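Local coordinates for protein glycosyl transferase family 9 (Veillonella parvula, PDB 3TOV) that probably transfers a sugar, such as a heptose, from a nucleotide-activated donor to an acceptor, at residues A258-N263 with I277-P282; D185-F190 with K219-G224; Q299-V304 with E342-E347. One frame throughout, in Å; residues are numbered along the deposited sequence.

Contact 1: residues A258-N263 with I277-P282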
ATOM      1  N   ALA A 258       1.224 -13.547   5.725  1.00 62.16           N
ATOM      2  CA  ALA A 258       2.315 -13.501   6.692  1.00 61.50           C
ATOM      3  C   ALA A 258       2.223 -12.277   7.610  1.00 62.18           C
ATOM      4  O   ALA A 258       2.486 -12.375   8.808  1.00 62.75           O
ATOM      5  CB  ALA A 258       3.642 -13.504   5.965  1.00 58.73           C
HETATM    6  N   MSE A 259       1.855 -11.130   7.038  1.00 60.27           N
HETATM    7  CA  MSE A 259       1.771  -9.874   7.780  1.00 55.43           C
HETATM    8  C   MSE A 259       0.520  -9.810   8.628  1.00 59.49           C
HETATM    9  O   MSE A 259       0.519  -9.241   9.723  1.00 62.17           O
HETATM   10  CB  MSE A 259       1.806  -8.680   6.831  1.00 51.79           C
HETATM   11  CG  MSE A 259       3.049  -7.814   6.986  1.00 53.19           C
HETATM   12 SE   MSE A 259       3.374  -6.795   5.372  0.59 77.09          SE
HETATM   13  CE  MSE A 259       4.984  -5.834   5.853  1.00 26.83           C
ATOM     14  N   ASN A 260      -0.552 -10.391   8.113  1.00 60.15           N
ATOM     15  CA  ASN A 260      -1.789 -10.488   8.869  1.00 61.32           C
ATOM     16  C   ASN A 260      -1.518 -11.014  10.287  1.00 58.56           C
ATOM     17  O   ASN A 260      -2.133 -10.572  11.263  1.00 43.52           O
ATOM     18  CB  ASN A 260      -2.763 -11.398   8.122  1.00 64.47           C
ATOM     19  CG  ASN A 260      -4.012 -11.684   8.913  1.00 67.87           C
ATOM     20  OD1 ASN A 260      -4.051 -12.620   9.704  1.00 80.05           O
ATOM     21  ND2 ASN A 260      -5.043 -10.885   8.703  1.00 61.14           N
ATOM     22  N   ARG A 261      -0.569 -11.946  10.382  1.00 62.69           N
ATOM     23  CA  ARG A 261      -0.256 -12.626  11.635  1.00 56.67           C
ATOM     24  C   ARG A 261       0.433 -11.700  12.636  1.00 56.54           C
ATOM     25  O   ARG A 261       0.578 -12.033  13.817  1.00 53.31           O
ATOM     26  CB  ARG A 261       0.594 -13.876  11.370  1.00 47.77           C
ATOM     27  CG  ARG A 261       1.033 -14.635  12.629  1.00 42.88           C
ATOM     28  CD  ARG A 261      -0.124 -14.826  13.593  1.00 43.01           C
ATOM     29  NE  ARG A 261       0.203 -15.646  14.761  1.00 49.99           N
ATOM     30  CZ  ARG A 261       0.566 -15.162  15.948  1.00 55.65           C
ATOM     31  NH1 ARG A 261       0.828 -15.995  16.953  1.00 57.78           N
ATOM     32  NH2 ARG A 261       0.673 -13.851  16.136  1.00 52.79           N
ATOM     33  N   CYS A 262       0.843 -10.526  12.176  1.00 57.48           N
ATOM     34  CA  CYS A 262       1.559  -9.610  13.056  1.00 56.56           C
ATOM     35  C   CYS A 262       0.656  -8.813  13.978  1.00 50.68           C
ATOM     36  O   CYS A 262      -0.304  -8.189  13.526  1.00 55.06           O
ATOM     37  CB  CYS A 262       2.412  -8.649  12.245  1.00 55.15           C
ATOM     38  SG  CYS A 262       3.827  -9.427  11.531  1.00 64.12           S
ATOM     39  N   ASN A 263       0.990  -8.838  15.269  1.00 44.55           N
ATOM     40  CA  ASN A 263       0.377  -7.974  16.274  1.00 42.15           C
ATOM     41  C   ASN A 263       0.864  -6.531  16.148  1.00 45.37           C
ATOM     42  O   ASN A 263       0.291  -5.636  16.749  1.00 46.60           O
ATOM     43  CB  ASN A 263       0.693  -8.471  17.678  1.00 39.53           C
ATOM     44  CG  ASN A 263       0.257  -9.895  17.907  1.00 47.84           C
ATOM     45  OD1 ASN A 263       0.672 -10.806  17.195  1.00 52.94           O
ATOM     46  ND2 ASN A 263      -0.562 -10.102  18.927  1.00 53.21           N
ATOM     47  N   ILE A 277      -1.344  -2.320   6.877  1.00 50.26           N
ATOM     48  CA  ILE A 277      -2.597  -1.649   7.214  1.00 50.69           C
ATOM     49  C   ILE A 277      -3.805  -2.388   6.655  1.00 57.36           C
ATOM     50  O   ILE A 277      -4.830  -2.520   7.325  1.00 65.54           O
ATOM     51  CB  ILE A 277      -2.607  -0.210   6.667  1.00 44.96           C
ATOM     52  CG1 ILE A 277      -1.507   0.621   7.319  1.00 37.89           C
ATOM     53  CG2 ILE A 277      -3.969   0.457   6.858  1.00 41.62           C
ATOM     54  CD1 ILE A 277      -1.451   2.017   6.760  1.00 39.29           C
ATOM     55  N   SER A 278      -3.670  -2.872   5.426  1.00 53.23           N
ATOM     56  CA  SER A 278      -4.755  -3.555   4.739  1.00 55.60           C
ATOM     57  C   SER A 278      -5.071  -4.911   5.357  1.00 53.36           C
ATOM     58  O   SER A 278      -5.888  -5.663   4.830  1.00 62.56           O
ATOM     59  CB  SER A 278      -4.401  -3.751   3.266  1.00 60.04           C
ATOM     60  OG  SER A 278      -3.516  -4.853   3.104  1.00 61.52           O
ATOM     61  N   GLN A 279      -4.411  -5.225   6.461  1.00 46.39           N
ATOM     62  CA  GLN A 279      -4.645  -6.478   7.164  1.00 55.29           C
ATOM     63  C   GLN A 279      -4.893  -6.198   8.640  1.00 61.48           C
ATOM     64  O   GLN A 279      -4.833  -7.105   9.476  1.00 62.08           O
ATOM     65  CB  GLN A 279      -3.444  -7.413   7.022  1.00 57.61           C
ATOM     66  CG  GLN A 279      -3.044  -7.730   5.589  1.00 56.04           C
ATOM     67  CD  GLN A 279      -4.076  -8.549   4.849  1.00 54.99           C
ATOM     68  OE1 GLN A 279      -4.555  -9.571   5.345  1.00 52.81           O
ATOM     69  NE2 GLN A 279      -4.423  -8.104   3.646  1.00 57.63           N
ATOM     70  N   GLY A 280      -5.142  -4.930   8.955  1.00 61.44           N
ATOM     71  CA  GLY A 280      -5.525  -4.527  10.297  1.00 56.80           C
ATOM     72  C   GLY A 280      -4.383  -4.405  11.281  1.00 56.27           C
ATOM     73  O   GLY A 280      -4.615  -4.238  12.476  1.00 59.18           O
ATOM     74  N   VAL A 281      -3.152  -4.470  10.782  1.00 50.50           N
ATOM     75  CA  VAL A 281      -1.980  -4.439  11.643  1.00 44.43           C
ATOM     76  C   VAL A 281      -1.660  -3.020  12.110  1.00 42.41           C
ATOM     77  O   VAL A 281      -1.449  -2.130  11.292  1.00 40.55           O
ATOM     78  CB  VAL A 281      -0.747  -5.023  10.930  1.00 46.42           C
ATOM     79  CG1 VAL A 281       0.234  -5.571  11.937  1.00 43.94           C
ATOM     80  CG2 VAL A 281      -1.165  -6.126  10.002  1.00 57.38           C
ATOM     81  N   PRO A 282      -1.602  -2.817  13.439  1.00 42.04           N
ATOM     82  CA  PRO A 282      -1.197  -1.541  14.048  1.00 40.98           C
ATOM     83  C   PRO A 282       0.191  -1.130  13.589  1.00 42.86           C
ATOM     84  O   PRO A 282       1.101  -1.945  13.576  1.00 47.39           O
ATOM     85  CB  PRO A 282      -1.167  -1.848  15.545  1.00 42.08           C
ATOM     86  CG  PRO A 282      -2.000  -3.077  15.713  1.00 47.23           C
ATOM     87  CD  PRO A 282      -1.841  -3.863  14.447  1.00 43.98           C
TER
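Val281, Gln279 and Asn260 carry most of this meeting between the end of helix 252-260, with the residues that follow it, and the loop that leads from helix 271-277 into strand 283-286. Val281 points its two methyl groups at the opposite backbone. With CG1 anti to the backbone N (chi1 -154°), that branch reaches the Cys262 carbonyl and lies 3.8 Å from Cys262 CB, while CG2 rests 3.6 Å from Met259 O. Met259 O already accepts the N-H of Cys262, N to O 2.8 Å, so the methyl packs beside a carbonyl that is in use. Met259 itself, present as selenomethionine, turns its side chain elsewhere, onto Leu265, Pro272 and Val275.

Nearer the start of the loop, Gln279 and Asn260 run across one another at about a right angle, their amide planes 67° apart. Asn260 ND2 is 3.6 Å from Gln279 OE1, and the two amides are not hydrogen-bonded. Gln279, bent at chi2 (-67°), instead gives NE2 to the carbonyl of Ile162, and its CB packs 4.0 Å from Asn260 CA. At the other end of the loop the Pro282 ring lies beside the Asn263 carbonyl, CG 3.6 Å from Asn263 O. The Asn263 amide is engaged elsewhere, OD1 receiving the N-H of Leu187.

With an alanine in place of Val281, both branches would be gone, and Cys262 CB is likely to lose its apolar neighbour, opening a gap beside the carbonyls of Met259 and Cys262. No hydrogen bond spans the two segments. The contact therefore illustrates how a helix end with its following residues and a loop, both leading into adjacent strands, can be matched by shape, methyl groups and a proline ring lying against carbonyls, while Gln279 and Asn263 bond to Ile162 and Leu187.

Contact 2: residues D185-F190 with K219-G224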
ATOM      1  N   ASP A 185       1.710 -16.637  20.627  1.00 66.29           N
ATOM      2  CA  ASP A 185       2.789 -15.653  20.696  1.00 66.87           C
ATOM      3  C   ASP A 185       2.376 -14.282  20.162  1.00 58.11           C
ATOM      4  O   ASP A 185       1.555 -14.176  19.251  1.00 55.96           O
ATOM      5  CB  ASP A 185       4.032 -16.144  19.938  1.00 78.62           C
ATOM      6  CG  ASP A 185       4.837 -17.174  20.723  1.00 91.03           C
ATOM      7  OD1 ASP A 185       5.375 -18.114  20.097  1.00 94.67           O
ATOM      8  OD2 ASP A 185       4.941 -17.043  21.963  1.00 94.63           O
ATOM      9  N   ILE A 186       2.959 -13.235  20.740  1.00 57.50           N
ATOM     10  CA  ILE A 186       2.784 -11.871  20.247  1.00 54.58           C
ATOM     11  C   ILE A 186       3.903 -11.526  19.273  1.00 49.55           C
ATOM     12  O   ILE A 186       5.035 -11.266  19.661  1.00 41.13           O
ATOM     13  CB  ILE A 186       2.706 -10.809  21.387  1.00 52.13           C
ATOM     14  CG1 ILE A 186       1.286 -10.721  21.948  1.00 51.19           C
ATOM     15  CG2 ILE A 186       3.101  -9.428  20.874  1.00 48.42           C
ATOM     16  CD1 ILE A 186       0.842 -11.936  22.707  1.00 55.32           C
ATOM     17  N   LEU A 187       3.567 -11.540  17.993  1.00 50.56           N
ATOM     18  CA  LEU A 187       4.530 -11.273  16.946  1.00 53.98           C
ATOM     19  C   LEU A 187       4.596  -9.791  16.606  1.00 58.26           C
ATOM     20  O   LEU A 187       3.582  -9.182  16.270  1.00 56.97           O
ATOM     21  CB  LEU A 187       4.127 -12.040  15.700  1.00 56.08           C
ATOM     22  CG  LEU A 187       5.136 -11.941  14.570  1.00 53.08           C
ATOM     23  CD1 LEU A 187       6.489 -12.457  15.063  1.00 55.71           C
ATOM     24  CD2 LEU A 187       4.631 -12.718  13.367  1.00 43.01           C
ATOM     25  N   ILE A 188       5.785  -9.206  16.698  1.00 62.75           N
ATOM     26  CA  ILE A 188       5.977  -7.847  16.199  1.00 60.00           C
ATOM     27  C   ILE A 188       6.960  -7.871  15.021  1.00 53.99           C
ATOM     28  O   ILE A 188       8.079  -8.363  15.141  1.00 49.94           O
ATOM     29  CB  ILE A 188       6.372  -6.789  17.314  1.00 34.80           C
ATOM     30  CG1 ILE A 188       7.629  -6.036  16.920  1.00 32.12           C
ATOM     31  CG2 ILE A 188       6.500  -7.399  18.726  1.00 31.98           C
ATOM     32  CD1 ILE A 188       7.382  -5.052  15.825  1.00 32.65           C
ATOM     33  N   GLY A 189       6.522  -7.350  13.879  1.00 52.13           N
ATOM     34  CA  GLY A 189       7.294  -7.436  12.657  1.00 46.62           C
ATOM     35  C   GLY A 189       7.877  -6.125  12.180  1.00 42.63           C
ATOM     36  O   GLY A 189       7.360  -5.058  12.478  1.00 37.90           O
ATOM     37  N   PHE A 190       8.967  -6.226  11.427  1.00 49.25           N
ATOM     38  CA  PHE A 190       9.695  -5.081  10.906  1.00 47.42           C
ATOM     39  C   PHE A 190       9.806  -5.144   9.395  1.00 54.62           C
ATOM     40  O   PHE A 190      10.179  -6.167   8.825  1.00 58.48           O
ATOM     41  CB  PHE A 190      11.114  -5.070  11.455  1.00 46.83           C
ATOM     42  CG  PHE A 190      11.184  -5.062  12.939  1.00 50.96           C
ATOM     43  CD1 PHE A 190      11.507  -3.899  13.622  1.00 49.78           C
ATOM     44  CD2 PHE A 190      10.917  -6.214  13.663  1.00 50.27           C
ATOM     45  CE1 PHE A 190      11.570  -3.892  14.994  1.00 46.93           C
ATOM     46  CE2 PHE A 190      10.977  -6.208  15.045  1.00 44.61           C
ATOM     47  CZ  PHE A 190      11.307  -5.050  15.708  1.00 42.21           C
ATOM     48  N   LYS A 219       8.055 -12.261  19.799  1.00 64.34           N
ATOM     49  CA  LYS A 219       8.707 -12.808  18.609  1.00 63.55           C
ATOM     50  C   LYS A 219       8.744 -11.738  17.508  1.00 61.01           C
ATOM     51  O   LYS A 219       7.860 -10.880  17.427  1.00 56.57           O
ATOM     52  CB  LYS A 219       7.995 -14.067  18.113  1.00 62.69           C
ATOM     53  CG  LYS A 219       7.729 -15.112  19.190  1.00 69.99           C
ATOM     54  CD  LYS A 219       8.915 -16.041  19.432  1.00 76.01           C
ATOM     55  CE  LYS A 219       8.472 -17.285  20.214  1.00 83.91           C
ATOM     56  NZ  LYS A 219       9.361 -18.474  20.042  1.00 87.64           N
ATOM     57  N   THR A 220       9.771 -11.800  16.663  1.00 60.90           N
ATOM     58  CA  THR A 220      10.070 -10.723  15.727  1.00 59.91           C
ATOM     59  C   THR A 220      10.388 -11.226  14.315  1.00 63.58           C
ATOM     60  O   THR A 220      11.294 -12.031  14.136  1.00 77.23           O
ATOM     61  CB  THR A 220      11.265  -9.889  16.244  1.00 64.35           C
ATOM     62  OG1 THR A 220      12.470 -10.659  16.162  1.00 68.60           O
ATOM     63  CG2 THR A 220      11.045  -9.482  17.699  1.00 63.53           C
ATOM     64  N   VAL A 221       9.644 -10.751  13.318  1.00 59.18           N
ATOM     65  CA  VAL A 221       9.885 -11.112  11.918  1.00 57.44           C
ATOM     66  C   VAL A 221      10.513  -9.964  11.163  1.00 51.57           C
ATOM     67  O   VAL A 221      10.373  -8.813  11.552  1.00 51.58           O
ATOM     68  CB  VAL A 221       8.583 -11.398  11.154  1.00 64.34           C
ATOM     69  CG1 VAL A 221       8.692 -12.697  10.361  1.00 64.45           C
ATOM     70  CG2 VAL A 221       7.403 -11.416  12.091  1.00 66.84           C
ATOM     71  N   PHE A 222      11.188 -10.282  10.065  1.00 51.37           N
ATOM     72  CA  PHE A 222      11.711  -9.262   9.165  1.00 52.07           C
ATOM     73  C   PHE A 222      11.250  -9.541   7.733  1.00 56.52           C
ATOM     74  O   PHE A 222      11.367 -10.659   7.232  1.00 58.99           O
ATOM     75  CB  PHE A 222      13.238  -9.171   9.268  1.00 48.49           C
ATOM     76  CG  PHE A 222      13.716  -8.549  10.553  1.00 51.06           C
ATOM     77  CD1 PHE A 222      14.216  -7.256  10.574  1.00 62.15           C
ATOM     78  CD2 PHE A 222      13.640  -9.245  11.749  1.00 48.57           C
ATOM     79  CE1 PHE A 222      14.654  -6.671  11.769  1.00 62.54           C
ATOM     80  CE2 PHE A 222      14.065  -8.670  12.937  1.00 50.14           C
ATOM     81  CZ  PHE A 222      14.577  -7.381  12.944  1.00 55.36           C
ATOM     82  N   PHE A 223      10.699  -8.523   7.090  1.00 53.12           N
ATOM     83  CA  PHE A 223      10.127  -8.692   5.771  1.00 56.98           C
ATOM     84  C   PHE A 223      11.054  -8.124   4.709  1.00 61.18           C
ATOM     85  O   PHE A 223      12.215  -7.860   4.986  1.00 65.01           O
ATOM     86  CB  PHE A 223       8.743  -8.053   5.721  1.00 55.57           C
ATOM     87  CG  PHE A 223       7.764  -8.662   6.692  1.00 61.92           C
ATOM     88  CD1 PHE A 223       7.127  -9.854   6.398  1.00 66.20           C
ATOM     89  CD2 PHE A 223       7.475  -8.042   7.894  1.00 70.54           C
ATOM     90  CE1 PHE A 223       6.216 -10.418   7.286  1.00 70.56           C
ATOM     91  CE2 PHE A 223       6.564  -8.600   8.786  1.00 73.31           C
ATOM     92  CZ  PHE A 223       5.933  -9.789   8.477  1.00 71.39           C
ATOM     93  N   GLY A 224      10.552  -7.959   3.490  1.00 61.41           N
ATOM     94  CA  GLY A 224      11.373  -7.471   2.396  1.00 59.39           C
ATOM     95  C   GLY A 224      11.457  -8.395   1.191  1.00 59.00           C
ATOM     96  O   GLY A 224      10.986  -9.542   1.204  1.00 59.52           O
TER
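Phe190 and Phe222 lie side by side on one face of a parallel strand pair, forming an offset stack with centroids 4.8 Å apart and planes only 10° from parallel. Each ring has CG anti to the carbonyl carbon (chi1 -57° in Phe190); with like first torsions on neighbouring parallel strands, the two rings point the same way. The offset brings Phe190 CB over the Phe222 ring, 4.2 Å from its centroid, as a CH-pi contact. Ile188 CD1 covers the other face of the Phe190 ring, 3.8 Å above its plane, and Val221 O sits at the ring edge next to CD2. Helix 203-216 closes over this face of the sheet, with Phe206, Val209 and Ala210 touching Phe190.

On the reverse face Leu187 and Val221 meet at about a right angle, both leucine methyls directed at Val221 CG2, and Tyr176 of helix 166-178 packs against the pair. The Phe223 ring folds back until CE2 is 4.1 Å from Gly189 CA. At the outer end Lys219 bends at chi2 and crosses Asp185 at a slant, its CG and CE against the carboxylate end. Its NZ stays 4.0 Å from Asp185 OD1, too long for a salt bridge, and that oxygen is bonded to Thr182 N.

Between the faces runs the backbone: Ile188 N reaches Lys219 O at 2.8 Å, Phe190 N reaches Val221 O at 2.9 Å, and Phe223 N reaches Phe190 O at 3.0 Å, whereas the bond from Val221 N to Ile188 O is weak. Parallel strands joined through a helix that packs on one face form the beta-alpha-beta unit, here strand 187-191, helix 203-216 and strand 219-222, which supplies the first two strands of the sheet in the Rossmann-like C-terminal domain of the GT-B fold.

Contact 3: residues Q299-V304 with E342-E347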
ATOM      1  N   GLN A 299      -6.819   5.678   7.407  1.00 51.33           N
ATOM      2  CA  GLN A 299      -7.872   5.021   8.166  1.00 45.32           C
ATOM      3  C   GLN A 299      -7.273   3.900   9.029  1.00 45.64           C
ATOM      4  O   GLN A 299      -7.842   2.813   9.143  1.00 43.99           O
ATOM      5  CB  GLN A 299      -8.892   4.448   7.191  1.00 44.87           C
ATOM      6  CG  GLN A 299     -10.271   4.237   7.741  1.00 51.48           C
ATOM      7  CD  GLN A 299     -11.334   4.912   6.873  1.00 56.17           C
ATOM      8  OE1 GLN A 299     -11.192   6.083   6.484  1.00 51.40           O
ATOM      9  NE2 GLN A 299     -12.401   4.174   6.561  1.00 53.99           N
ATOM     10  N   ALA A 300      -6.124   4.173   9.639  1.00 46.08           N
ATOM     11  CA  ALA A 300      -5.381   3.129  10.340  1.00 52.15           C
ATOM     12  C   ALA A 300      -5.153   3.417  11.824  1.00 54.99           C
ATOM     13  O   ALA A 300      -5.107   4.575  12.251  1.00 54.63           O
ATOM     14  CB  ALA A 300      -4.041   2.891   9.647  1.00 49.59           C
ATOM     15  N   HIS A 301      -5.004   2.351  12.605  1.00 50.91           N
ATOM     16  CA  HIS A 301      -4.557   2.495  13.972  1.00 46.75           C
ATOM     17  C   HIS A 301      -3.031   2.563  13.945  1.00 45.81           C
ATOM     18  O   HIS A 301      -2.351   1.550  14.044  1.00 45.63           O
ATOM     19  CB  HIS A 301      -5.042   1.340  14.849  1.00 53.96           C
ATOM     20  CG  HIS A 301      -4.703   1.505  16.305  1.00 77.83           C
ATOM     21  ND1 HIS A 301      -4.550   0.436  17.166  1.00 85.95           N
ATOM     22  CD2 HIS A 301      -4.485   2.620  17.049  1.00 79.53           C
ATOM     23  CE1 HIS A 301      -4.258   0.884  18.376  1.00 81.29           C
ATOM     24  NE2 HIS A 301      -4.213   2.205  18.333  1.00 77.13           N
ATOM     25  N   ALA A 302      -2.494   3.769  13.797  1.00 42.55           N
ATOM     26  CA  ALA A 302      -1.052   3.934  13.699  1.00 37.15           C
ATOM     27  C   ALA A 302      -0.510   5.091  14.548  1.00 37.59           C
ATOM     28  O   ALA A 302      -1.229   5.731  15.304  1.00 39.87           O
ATOM     29  CB  ALA A 302      -0.640   4.106  12.228  1.00 37.73           C
ATOM     30  N   ILE A 303       0.784   5.328  14.421  1.00 35.94           N
ATOM     31  CA  ILE A 303       1.461   6.424  15.079  1.00 40.34           C
ATOM     32  C   ILE A 303       2.635   6.730  14.172  1.00 47.26           C
ATOM     33  O   ILE A 303       3.503   5.890  13.948  1.00 52.37           O
ATOM     34  CB  ILE A 303       2.056   6.025  16.447  1.00 36.04           C
ATOM     35  CG1 ILE A 303       0.989   5.729  17.478  1.00 32.65           C
ATOM     36  CG2 ILE A 303       2.958   7.110  16.998  1.00 26.71           C
ATOM     37  CD1 ILE A 303       1.620   5.255  18.770  1.00 35.13           C
ATOM     38  N   VAL A 304       2.658   7.941  13.652  1.00 45.68           N
ATOM     39  CA  VAL A 304       3.687   8.366  12.739  1.00 41.09           C
ATOM     40  C   VAL A 304       4.713   9.204  13.496  1.00 49.27           C
ATOM     41  O   VAL A 304       4.372  10.203  14.122  1.00 59.79           O
ATOM     42  CB  VAL A 304       3.034   9.161  11.615  1.00 31.23           C
ATOM     43  CG1 VAL A 304       4.068   9.780  10.675  1.00 36.89           C
ATOM     44  CG2 VAL A 304       2.072   8.254  10.898  1.00 17.70           C
ATOM     45  N   GLU A 342       4.731  -0.073  22.338  1.00 43.53           N
ATOM     46  CA  GLU A 342       4.139  -0.529  23.582  1.00 47.32           C
ATOM     47  C   GLU A 342       2.768   0.095  23.762  1.00 49.12           C
ATOM     48  O   GLU A 342       1.869  -0.497  24.362  1.00 51.76           O
ATOM     49  CB  GLU A 342       5.045  -0.193  24.763  1.00 59.00           C
ATOM     50  CG  GLU A 342       6.459  -0.762  24.632  1.00 70.60           C
ATOM     51  CD  GLU A 342       7.186  -0.863  25.969  1.00 77.57           C
ATOM     52  OE1 GLU A 342       7.000   0.037  26.825  1.00 83.29           O
ATOM     53  OE2 GLU A 342       7.928  -1.856  26.161  1.00 71.52           O
ATOM     54  N   THR A 343       2.614   1.300  23.230  1.00 46.62           N
ATOM     55  CA  THR A 343       1.354   2.013  23.321  1.00 50.09           C
ATOM     56  C   THR A 343       0.319   1.341  22.443  1.00 51.84           C
ATOM     57  O   THR A 343      -0.765   0.982  22.914  1.00 46.39           O
ATOM     58  CB  THR A 343       1.499   3.460  22.836  1.00 52.83           C
ATOM     59  OG1 THR A 343       2.326   4.194  23.752  1.00 58.32           O
ATOM     60  CG2 THR A 343       0.126   4.112  22.706  1.00 43.34           C
ATOM     61  N   LEU A 344       0.661   1.188  21.161  1.00 48.75           N
ATOM     62  CA  LEU A 344      -0.240   0.574  20.194  1.00 41.69           C
ATOM     63  C   LEU A 344      -0.521  -0.866  20.581  1.00 47.59           C
ATOM     64  O   LEU A 344      -1.638  -1.353  20.407  1.00 47.42           O
ATOM     65  CB  LEU A 344       0.353   0.629  18.790  1.00 38.12           C
ATOM     66  CG  LEU A 344       0.190   1.888  17.934  1.00 38.88           C
ATOM     67  CD1 LEU A 344       1.018   1.800  16.656  1.00 35.15           C
ATOM     68  CD2 LEU A 344      -1.272   2.103  17.597  1.00 38.91           C
ATOM     69  N   LEU A 345       0.504  -1.536  21.115  1.00 51.51           N
ATOM     70  CA  LEU A 345       0.411  -2.938  21.528  1.00 53.08           C
ATOM     71  C   LEU A 345      -0.636  -3.138  22.604  1.00 55.57           C
ATOM     72  O   LEU A 345      -1.323  -4.168  22.651  1.00 53.41           O
ATOM     73  CB  LEU A 345       1.759  -3.422  22.040  1.00 50.53           C
ATOM     74  CG  LEU A 345       2.652  -3.916  20.917  1.00 48.68           C
ATOM     75  CD1 LEU A 345       4.012  -4.256  21.463  1.00 54.75           C
ATOM     76  CD2 LEU A 345       1.996  -5.124  20.307  1.00 44.29           C
ATOM     77  N   LEU A 346      -0.731  -2.136  23.473  1.00 56.83           N
ATOM     78  CA  LEU A 346      -1.753  -2.069  24.501  1.00 56.14           C
ATOM     79  C   LEU A 346      -3.125  -1.721  23.906  1.00 68.89           C
ATOM     80  O   LEU A 346      -4.081  -2.495  24.036  1.00 73.77           O
ATOM     81  CB  LEU A 346      -1.348  -1.027  25.535  1.00 47.57           C
ATOM     82  CG  LEU A 346      -2.336  -0.845  26.678  1.00 51.35           C
ATOM     83  CD1 LEU A 346      -2.608  -2.181  27.344  1.00 57.18           C
ATOM     84  CD2 LEU A 346      -1.801   0.150  27.672  1.00 38.93           C
ATOM     85  N   GLU A 347      -3.203  -0.562  23.246  1.00 72.11           N
ATOM     86  CA  GLU A 347      -4.439  -0.049  22.646  1.00 75.76           C
ATOM     87  C   GLU A 347      -5.134  -1.018  21.680  1.00 82.08           C
ATOM     88  O   GLU A 347      -6.302  -0.825  21.351  1.00 89.40           O
ATOM     89  CB  GLU A 347      -4.156   1.236  21.864  1.00 78.42           C
ATOM     90  CG  GLU A 347      -4.005   2.525  22.651  1.00 85.45           C
ATOM     91  CD  GLU A 347      -3.803   3.733  21.721  1.00 92.51           C
ATOM     92  OE1 GLU A 347      -2.974   3.639  20.781  1.00 89.29           O
ATOM     93  OE2 GLU A 347      -4.483   4.772  21.913  1.00 94.91           O
TER
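The imidazole of His301 receives Leu344 CD2 over one face and Glu347 at its edge, at the border of the Rossmann-like domain where helix 334-347 packs beside the edge strand 302-305. In the ring plane, His301 NE2 donates to Glu347 OE1 at 3.1 Å with an N-H...O angle of 159°, a His-carboxylate hydrogen bond. The carboxylate does not share that plane: it is turned 57° from the ring, and the N-H approaches OE1 from above it. Glu347 CB also lies at the ring edge, 3.5 Å from His301 CE1. His301 CG stands anti to the backbone N (chi1 -175°), which carries the ring out toward the last turn of the helix from the centre of an inverse gamma turn.

The short axes of strand and helix are nearly antiparallel. Leu344 is the buried residue of the group, reaching beyond the edge strand to Val284 and Leu264, while the histidine and glutamate remain near the surface. Ile303 slides past Leu344 in the opposite direction, and the terminal methyl Ile303 CD1 rests 3.8 Å from Leu344 CG.

How the contacts relate
All three contacts belong to one six-stranded parallel sheet, ordered 244-245, 219-222, 187-191, 264-268, 283-286, 302-305, and its flanking elements. They follow in series along the chain: contact 2 closes first, then contact 1, then contact 3. Centres of contacts 1 and 2 lie about 10 Å apart and those of 1 and 3 about 12 Å, whereas 2 and 3 are about 16 Å apart and do not touch. Contact 1 is thus the middle piece, with Asn263 N probably bonded to Leu187 O on one side and Ile277 packing on Ala300 on the other. Through such helix ends and loops successive strands are joined into the domain that in GT-B enzymes usually binds the nucleotide-sugar donor.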